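Local atomic coordinates of uncharacterized protein (Actinomyces odontolyticus, PDB entry 4MJG), a protein that is of unknown function, belongs to the DUF4853 family and is probably made as a lipoprotein. Residues 51-56 against 131-136; 59-64 against 141-146. All blocks are in the same frame, centred on the assembly; numbering follows the deposited sequence.

Contact 1: residues 51-56 against 131-136. With SO4 (sulfate ion), chain D; SO4 (sulfate ion), chain C.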
ATOM      1  N   TYR A  51       4.688  -6.923  -5.521  1.00 51.94           N
ATOM      2  CA  TYR A  51       5.820  -7.796  -5.749  1.00 51.32           C
ATOM      3  C   TYR A  51       6.551  -8.027  -4.436  1.00 48.09           C
ATOM      4  O   TYR A  51       6.376  -7.283  -3.468  1.00 51.00           O
ATOM      5  CB  TYR A  51       6.764  -7.197  -6.802  1.00 50.11           C
ATOM      6  CG  TYR A  51       7.321  -5.836  -6.442  1.00 56.17           C
ATOM      7  CD1 TYR A  51       6.610  -4.676  -6.726  1.00 53.95           C
ATOM      8  CD2 TYR A  51       8.565  -5.706  -5.819  1.00 58.28           C
ATOM      9  CE1 TYR A  51       7.116  -3.429  -6.404  1.00 51.75           C
ATOM     10  CE2 TYR A  51       9.078  -4.463  -5.491  1.00 53.70           C
ATOM     11  CZ  TYR A  51       8.347  -3.328  -5.785  1.00 57.25           C
ATOM     12  OH  TYR A  51       8.851  -2.085  -5.464  1.00 65.99           O
ATOM     13  N   VAL A  52       7.360  -9.076  -4.411  1.00 49.08           N
ATOM     14  CA  VAL A  52       8.137  -9.436  -3.233  1.00 49.73           C
ATOM     15  C   VAL A  52       9.600  -9.156  -3.535  1.00 53.09           C
ATOM     16  O   VAL A  52      10.031  -9.272  -4.685  1.00 57.53           O
ATOM     17  CB  VAL A  52       7.936 -10.922  -2.891  1.00 47.54           C
ATOM     18  CG1 VAL A  52       8.793 -11.339  -1.705  1.00 56.42           C
ATOM     19  CG2 VAL A  52       6.467 -11.201  -2.612  1.00 47.62           C
ATOM     20  N   GLN A  53      10.361  -8.775  -2.514  1.00 54.17           N
ATOM     21  CA  GLN A  53      11.806  -8.629  -2.671  1.00 62.13           C
ATOM     22  C   GLN A  53      12.546  -9.076  -1.419  1.00 60.17           C
ATOM     23  O   GLN A  53      11.985  -9.095  -0.327  1.00 63.34           O
ATOM     24  CB  GLN A  53      12.181  -7.193  -3.050  1.00 58.57           C
ATOM     25  CG  GLN A  53      11.821  -6.143  -2.021  1.00 65.83           C
ATOM     26  CD  GLN A  53      12.285  -4.753  -2.424  1.00 65.99           C
ATOM     27  OE1 GLN A  53      12.111  -4.334  -3.569  1.00 74.54           O
ATOM     28  NE2 GLN A  53      12.862  -4.022  -1.476  1.00 61.99           N
ATOM     29  N   VAL A  54      13.812  -9.434  -1.601  1.00 64.09           N
ATOM     30  CA  VAL A  54      14.663  -9.911  -0.516  1.00 59.05           C
ATOM     31  C   VAL A  54      14.913  -8.767   0.459  1.00 53.69           C
ATOM     32  O   VAL A  54      14.864  -7.599   0.078  1.00 53.39           O
ATOM     33  CB  VAL A  54      16.012 -10.437  -1.063  1.00 62.11           C
ATOM     34  CG1 VAL A  54      16.899 -10.958   0.063  1.00 74.50           C
ATOM     35  CG2 VAL A  54      15.772 -11.529  -2.096  1.00 62.55           C
ATOM     36  N   CYS A  55      15.153  -9.108   1.720  1.00 53.48           N
ATOM     37  CA  CYS A  55      15.525  -8.121   2.736  1.00 58.23           C
ATOM     38  C   CYS A  55      16.289  -8.782   3.874  1.00 55.26           C
ATOM     39  O   CYS A  55      16.441 -10.006   3.910  1.00 44.61           O
ATOM     40  CB  CYS A  55      14.290  -7.405   3.302  1.00 56.67           C
ATOM     41  SG  CYS A  55      13.014  -8.514   3.932  1.00 66.03           S
ATOM     42  N   GLY A  56      16.771  -7.954   4.794  1.00 53.72           N
ATOM     43  CA  GLY A  56      17.472  -8.434   5.968  1.00 58.42           C
ATOM     44  C   GLY A  56      18.875  -8.888   5.640  1.00 61.94           C
ATOM     45  O   GLY A  56      19.269  -8.966   4.472  1.00 59.00           O
ATOM     46  N   ARG A 131       0.634   3.493  -1.443  1.00 61.83           N
ATOM     47  CA  ARG A 131       1.608   2.425  -1.635  1.00 66.24           C
ATOM     48  C   ARG A 131       1.880   1.752  -0.279  1.00 65.52           C
ATOM     49  O   ARG A 131       1.861   2.394   0.769  1.00 70.29           O
ATOM     50  CB  ARG A 131       2.890   2.996  -2.262  1.00 73.48           C
ATOM     51  CG  ARG A 131       4.075   2.037  -2.316  1.00 94.31           C
ATOM     52  CD  ARG A 131       5.150   2.533  -3.276  1.00103.13           C
ATOM     53  NE  ARG A 131       6.369   1.722  -3.226  1.00 99.73           N
ATOM     54  CZ  ARG A 131       7.285   1.773  -2.257  1.00106.64           C
ATOM     55  NH1 ARG A 131       7.140   2.591  -1.215  1.00103.51           N
ATOM     56  NH2 ARG A 131       8.361   0.989  -2.322  1.00101.13           N
ATOM     57  N   SER A 132       2.086   0.446  -0.291  1.00 64.08           N
ATOM     58  CA  SER A 132       2.409  -0.285   0.936  1.00 59.61           C
ATOM     59  C   SER A 132       3.751  -0.970   0.792  1.00 54.00           C
ATOM     60  O   SER A 132       4.156  -1.325  -0.308  1.00 59.45           O
ATOM     61  CB  SER A 132       1.313  -1.298   1.275  1.00 62.57           C
ATOM     62  OG  SER A 132       1.457  -2.487   0.527  1.00 59.52           O
ATOM     63  N   ARG A 133       4.445  -1.131   1.913  1.00 54.14           N
ATOM     64  CA  ARG A 133       5.742  -1.786   1.935  1.00 49.97           C
ATOM     65  C   ARG A 133       5.930  -2.403   3.318  1.00 53.60           C
ATOM     66  O   ARG A 133       6.265  -1.715   4.277  1.00 59.74           O
ATOM     67  CB  ARG A 133       6.847  -0.784   1.613  1.00 46.52           C
ATOM     68  CG  ARG A 133       8.253  -1.363   1.659  1.00 53.12           C
ATOM     69  CD  ARG A 133       9.278  -0.403   1.069  1.00 50.39           C
ATOM     70  NE  ARG A 133      10.631  -0.966   1.059  1.00 47.99           N
ATOM     71  CZ  ARG A 133      11.501  -0.890   2.066  1.00 52.78           C
ATOM     72  NH1 ARG A 133      11.184  -0.280   3.202  1.00 63.75           N
ATOM     73  NH2 ARG A 133      12.703  -1.441   1.942  1.00 52.19           N
ATOM     74  N   SER A 134       5.697  -3.705   3.416  1.00 55.02           N
ATOM     75  CA  SER A 134       5.772  -4.408   4.697  1.00 55.71           C
ATOM     76  C   SER A 134       7.159  -4.315   5.317  1.00 51.87           C
ATOM     77  O   SER A 134       8.130  -3.952   4.652  1.00 48.55           O
ATOM     78  CB  SER A 134       5.429  -5.890   4.523  1.00 49.46           C
ATOM     79  OG  SER A 134       6.546  -6.605   4.019  1.00 46.59           O
ATOM     80  N   ALA A 135       7.233  -4.666   6.598  1.00 55.07           N
ATOM     81  CA  ALA A 135       8.507  -4.898   7.263  1.00 49.78           C
ATOM     82  C   ALA A 135       9.098  -6.175   6.703  1.00 46.84           C
ATOM     83  O   ALA A 135       8.415  -6.912   5.987  1.00 50.33           O
ATOM     84  CB  ALA A 135       8.299  -5.030   8.762  1.00 50.92           C
ATOM     85  N   CYS A 136      10.360  -6.439   7.018  1.00 52.40           N
ATOM     86  CA  CYS A 136      11.011  -7.676   6.587  1.00 53.93           C
ATOM     87  C   CYS A 136      10.409  -8.847   7.360  1.00 54.42           C
ATOM     88  O   CYS A 136      10.266  -8.778   8.577  1.00 55.27           O
ATOM     89  CB  CYS A 136      12.520  -7.605   6.814  1.00 57.98           C
ATOM     90  SG  CYS A 136      13.476  -8.839   5.897  1.00 73.25           S
TER
HETATM   91  S   SO4 D 302      12.313   0.149  -2.054  1.00132.41           S
HETATM   92  O1  SO4 D 302      11.822   1.357  -1.348  1.00136.27           O
HETATM   93  O2  SO4 D 302      13.642  -0.243  -1.523  1.00 85.77           O
HETATM   94  O3  SO4 D 302      11.342  -0.952  -1.855  1.00130.66           O
HETATM   95  O4  SO4 D 302      12.428   0.445  -3.500  1.00136.39           O
HETATM   96  S   SO4 C 301      12.570  -3.700   8.145  1.00 78.71           S
HETATM   97  O1  SO4 C 301      11.687  -4.743   8.721  1.00 67.28           O
HETATM   98  O2  SO4 C 301      11.773  -2.640   7.484  1.00 60.42           O
HETATM   99  O3  SO4 C 301      13.357  -3.085   9.237  1.00 94.46           O
HETATM  100  O4  SO4 C 301      13.487  -4.330   7.169  1.00 61.29           O
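Cys55 and Cys136 are joined by a disulfide, SG to SG 2.0 Å, with the dihedral about the S-S bond at 94°. The two sulfurs leave their backbones differently: SG of Cys55 sits between its own N and carbonyl carbon (chi1 54°), that of Cys136 lies opposite its N. Because strand 62-73 runs between strands 44-55 and 127-133 in the antiparallel sheet, the bond spans it, from the end of strand 44-55 to the chain that continues from strand 127-133. Gly56 follows with its N 3.6 Å from SG of Cys136.

Between the side chains of the two segments lies a sulfate of chain D. Extended arginine chains bring Arg133 NE to its O3 at 3.0 Å in a hydrogen bond, and Arg131 NH2 to 3.6 Å from the same oxygen. Gln53 NE2 approaches it from the other strand, at 3.4 Å; these last two are not hydrogen bonds. Beside the disulfide, Cys136 N donates almost straight (172°) to O1 of the chain C sulfate, which Arg64 and Arg15 also bind.

The covalent link fixes one end of the contact, while the cluster of arginines beside it probably favours anions, here sulfates likely from the crystallisation liquor.

Contact 2: residues 59-64 against 141-146. With SO4 (sulfate ion), chain C.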
ATOM      1  N   ASP A  59      21.194 -13.923   9.769  1.00 86.63           N
ATOM      2  CA  ASP A  59      20.107 -14.806  10.203  1.00 86.41           C
ATOM      3  C   ASP A  59      18.753 -14.088  10.306  1.00 81.96           C
ATOM      4  O   ASP A  59      17.748 -14.715  10.643  1.00 87.02           O
ATOM      5  CB  ASP A  59      20.458 -15.511  11.528  1.00 88.38           C
ATOM      6  CG  ASP A  59      20.742 -14.539  12.667  1.00 98.78           C
ATOM      7  OD1 ASP A  59      20.040 -13.508  12.785  1.00 98.77           O
ATOM      8  OD2 ASP A  59      21.672 -14.816  13.456  1.00106.55           O
ATOM      9  N   THR A  60      18.727 -12.785  10.031  1.00 73.73           N
ATOM     10  CA  THR A  60      17.470 -12.039   9.929  1.00 72.65           C
ATOM     11  C   THR A  60      17.078 -11.795   8.463  1.00 66.75           C
ATOM     12  O   THR A  60      16.289 -10.893   8.172  1.00 63.79           O
ATOM     13  CB  THR A  60      17.544 -10.679  10.665  1.00 74.60           C
ATOM     14  OG1 THR A  60      18.560  -9.858  10.071  1.00 80.56           O
ATOM     15  CG2 THR A  60      17.848 -10.876  12.137  1.00 74.75           C
ATOM     16  N   GLN A  61      17.629 -12.596   7.550  1.00 62.89           N
ATOM     17  CA  GLN A  61      17.253 -12.530   6.137  1.00 61.50           C
ATOM     18  C   GLN A  61      15.835 -13.028   5.952  1.00 60.64           C
ATOM     19  O   GLN A  61      15.403 -13.963   6.632  1.00 61.89           O
ATOM     20  CB  GLN A  61      18.180 -13.380   5.265  1.00 64.07           C
ATOM     21  CG  GLN A  61      19.448 -12.683   4.819  1.00 73.63           C
ATOM     22  CD  GLN A  61      20.409 -13.640   4.137  1.00 77.90           C
ATOM     23  OE1 GLN A  61      20.596 -13.589   2.921  1.00 68.63           O
ATOM     24  NE2 GLN A  61      21.015 -14.530   4.919  1.00 80.18           N
ATOM     25  N   GLY A  62      15.118 -12.418   5.014  1.00 57.38           N
ATOM     26  CA  GLY A  62      13.754 -12.819   4.730  1.00 55.43           C
ATOM     27  C   GLY A  62      13.198 -12.165   3.485  1.00 56.86           C
ATOM     28  O   GLY A  62      13.912 -11.976   2.498  1.00 64.12           O
ATOM     29  N   TYR A  63      11.912 -11.839   3.531  1.00 53.08           N
ATOM     30  CA  TYR A  63      11.214 -11.284   2.389  1.00 53.25           C
ATOM     31  C   TYR A  63      10.301 -10.140   2.804  1.00 56.27           C
ATOM     32  O   TYR A  63       9.741 -10.132   3.904  1.00 58.33           O
ATOM     33  CB  TYR A  63      10.388 -12.360   1.696  1.00 54.29           C
ATOM     34  CG  TYR A  63      11.202 -13.361   0.919  1.00 52.94           C
ATOM     35  CD1 TYR A  63      11.836 -12.999  -0.263  1.00 54.60           C
ATOM     36  CD2 TYR A  63      11.321 -14.674   1.351  1.00 55.22           C
ATOM     37  CE1 TYR A  63      12.575 -13.918  -0.991  1.00 54.63           C
ATOM     38  CE2 TYR A  63      12.055 -15.600   0.629  1.00 58.88           C
ATOM     39  CZ  TYR A  63      12.680 -15.215  -0.542  1.00 57.44           C
ATOM     40  OH  TYR A  63      13.407 -16.125  -1.270  1.00 64.43           O
ATOM     41  N   ARG A  64      10.153  -9.192   1.887  1.00 52.22           N
ATOM     42  CA  ARG A  64       9.363  -7.996   2.087  1.00 54.84           C
ATOM     43  C   ARG A  64       8.312  -7.960   0.990  1.00 51.87           C
ATOM     44  O   ARG A  64       8.573  -8.399  -0.125  1.00 48.13           O
ATOM     45  CB  ARG A  64      10.278  -6.785   1.949  1.00 59.39           C
ATOM     46  CG  ARG A  64       9.641  -5.465   2.305  1.00 59.65           C
ATOM     47  CD  ARG A  64      10.542  -4.301   1.920  1.00 62.06           C
ATOM     48  NE  ARG A  64      11.895  -4.425   2.461  1.00 62.79           N
ATOM     49  CZ  ARG A  64      12.229  -4.244   3.738  1.00 59.89           C
ATOM     50  NH1 ARG A  64      11.312  -3.946   4.658  1.00 59.03           N
ATOM     51  NH2 ARG A  64      13.497  -4.383   4.105  1.00 56.91           N
ATOM     52  N   LYS A 141      10.950 -20.942   3.774  1.00 80.13           N
ATOM     53  CA  LYS A 141      11.182 -21.201   2.354  1.00 80.26           C
ATOM     54  C   LYS A 141      12.546 -20.670   1.932  1.00 70.98           C
ATOM     55  O   LYS A 141      13.155 -19.890   2.663  1.00 68.66           O
ATOM     56  CB  LYS A 141      10.086 -20.540   1.509  1.00 86.28           C
ATOM     57  CG  LYS A 141       8.662 -20.928   1.886  1.00 88.38           C
ATOM     58  CD  LYS A 141       8.401 -22.414   1.708  1.00 91.03           C
ATOM     59  CE  LYS A 141       6.946 -22.751   1.985  1.00 95.13           C
ATOM     60  NZ  LYS A 141       6.718 -24.215   2.111  1.00106.37           N
ATOM     61  N   PRO A 142      13.039 -21.097   0.752  1.00 73.90           N
ATOM     62  CA  PRO A 142      14.339 -20.628   0.272  1.00 75.06           C
ATOM     63  C   PRO A 142      14.428 -19.114   0.153  1.00 75.87           C
ATOM     64  O   PRO A 142      13.461 -18.469  -0.243  1.00 79.30           O
ATOM     65  CB  PRO A 142      14.452 -21.268  -1.113  1.00 72.68           C
ATOM     66  CG  PRO A 142      13.648 -22.508  -1.011  1.00 75.01           C
ATOM     67  CD  PRO A 142      12.493 -22.157  -0.118  1.00 75.43           C
ATOM     68  N   LEU A 143      15.590 -18.568   0.499  1.00 80.61           N
ATOM     69  CA  LEU A 143      15.857 -17.138   0.366  1.00 79.18           C
ATOM     70  C   LEU A 143      16.344 -16.866  -1.054  1.00 79.77           C
ATOM     71  O   LEU A 143      16.555 -17.800  -1.832  1.00 96.48           O
ATOM     72  CB  LEU A 143      16.900 -16.689   1.396  1.00 77.32           C
ATOM     73  CG  LEU A 143      16.445 -16.551   2.860  1.00 77.05           C
ATOM     74  CD1 LEU A 143      15.525 -17.672   3.323  1.00 79.72           C
ATOM     75  CD2 LEU A 143      17.662 -16.465   3.769  1.00 77.88           C
ATOM     76  N   ASP A 144      16.506 -15.593  -1.395  1.00 74.53           N
ATOM     77  CA  ASP A 144      16.983 -15.183  -2.728  1.00 85.39           C
ATOM     78  C   ASP A 144      16.148 -15.756  -3.891  1.00 76.15           C
ATOM     79  O   ASP A 144      16.691 -16.145  -4.926  1.00 77.85           O
ATOM     80  CB  ASP A 144      18.472 -15.532  -2.905  1.00 92.17           C
ATOM     81  CG  ASP A 144      19.371 -14.788  -1.925  1.00105.94           C
ATOM     82  OD1 ASP A 144      19.117 -13.591  -1.652  1.00102.00           O
ATOM     83  OD2 ASP A 144      20.343 -15.402  -1.432  1.00113.94           O
ATOM     84  N   ASP A 145      14.831 -15.794  -3.705  1.00 67.06           N
ATOM     85  CA  ASP A 145      13.899 -16.240  -4.739  1.00 65.36           C
ATOM     86  C   ASP A 145      12.529 -15.617  -4.460  1.00 62.12           C
ATOM     87  O   ASP A 145      11.570 -16.314  -4.140  1.00 64.06           O
ATOM     88  CB  ASP A 145      13.815 -17.774  -4.771  1.00 65.12           C
ATOM     89  CG  ASP A 145      12.977 -18.301  -5.934  1.00 67.33           C
ATOM     90  OD1 ASP A 145      12.550 -17.506  -6.795  1.00 68.95           O
ATOM     91  OD2 ASP A 145      12.734 -19.526  -5.994  1.00 71.98           O
ATOM     92  N   PRO A 146      12.437 -14.287  -4.579  1.00 57.72           N
ATOM     93  CA  PRO A 146      11.204 -13.582  -4.234  1.00 58.12           C
ATOM     94  C   PRO A 146       9.997 -13.917  -5.124  1.00 62.63           C
ATOM     95  O   PRO A 146       8.850 -13.730  -4.709  1.00 68.86           O
ATOM     96  CB  PRO A 146      11.591 -12.105  -4.383  1.00 57.89           C
ATOM     97  CG  PRO A 146      12.752 -12.092  -5.317  1.00 52.68           C
ATOM     98  CD  PRO A 146      13.485 -13.374  -5.074  1.00 57.67           C
TER
HETATM   99  S   SO4 C 301      12.570  -3.700   8.145  1.00 78.71           S
HETATM  100  O1  SO4 C 301      11.687  -4.743   8.721  1.00 67.28           O
HETATM  101  O2  SO4 C 301      11.773  -2.640   7.484  1.00 60.42           O
HETATM  102  O3  SO4 C 301      13.357  -3.085   9.237  1.00 94.46           O
HETATM  103  O4  SO4 C 301      13.487  -4.330   7.169  1.00 61.29           O
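Tyr63 reaches with the hydroxyl end of its ring into the bend formed by Pro142 to Pro146, and its CE1 comes to 3.5 Å from CA of Pro146. The hydroxyl is gripped twice. It donates to the carbonyl of Pro142, OH to O 2.6 Å, and accepts from the backbone of Asp145, N to OH 2.8 Å with an N-H...O angle of 143°. Both partners lie at the ring edge and in its plane, whereas Tyr63 OH stands 17° off the plane of the Pro142 carbonyl. CG of Tyr63 lies opposite the carbonyl carbon (chi1 -73°), a setting that carries the ring from strand 62-73 to the loop. Asp144, at positive phi, turns the chain between the residues that hold the hydroxyl. The loop has no regular secondary structure and follows strand 127-133, so the tyrosine ties irregular chain to the start of strand 62-73 in the antiparallel sheet. A phenylalanine in place of Tyr63 would probably keep much of the ring packing but leave Pro142 O and Asp145 N without their hydroxyl mate, freeing the bend to shift. Phe149 adds an edge-to-face ring contact to Tyr63, and Gln148 NE2 bonds both Pro142 O and Asp145 O.

A further packing contact is made by Gln61, whose side chain crosses that of Leu143 at about a right angle; CD2 of Leu143 touches CB of Gln61 at 3.5 Å. The amide NE2 of Gln61 turns instead to Gly58 O. Arg64, on the other side of the strand, bends at chi3 and offers NH2 to O4 of the chain C sulfate at 3.1 Å.

In the fold
From the N terminus, the chain passes through three short helices, enters strand 44-55 with residues 51-56 at its end, and turns through residues 56-61 into strand 62-73, which opens with the second half of residues 59-64. After helix 77-86 and strands 92-97, 107-113 and 118-123 it returns along strand 127-133, where residues 131-136 close contact 1 over 74 intervening residues. After four more residues, 141-146 close contact 2 over 76. The two loops therefore cross rather than nest. Their centres are 10 Å apart, and backbone pairing of Gln53 with Arg64 and Cys55 with Gly62 joins them. Together they tie the 44-55 and 62-73 hairpin to the chain continuing from strand 127-133 and the loop after it.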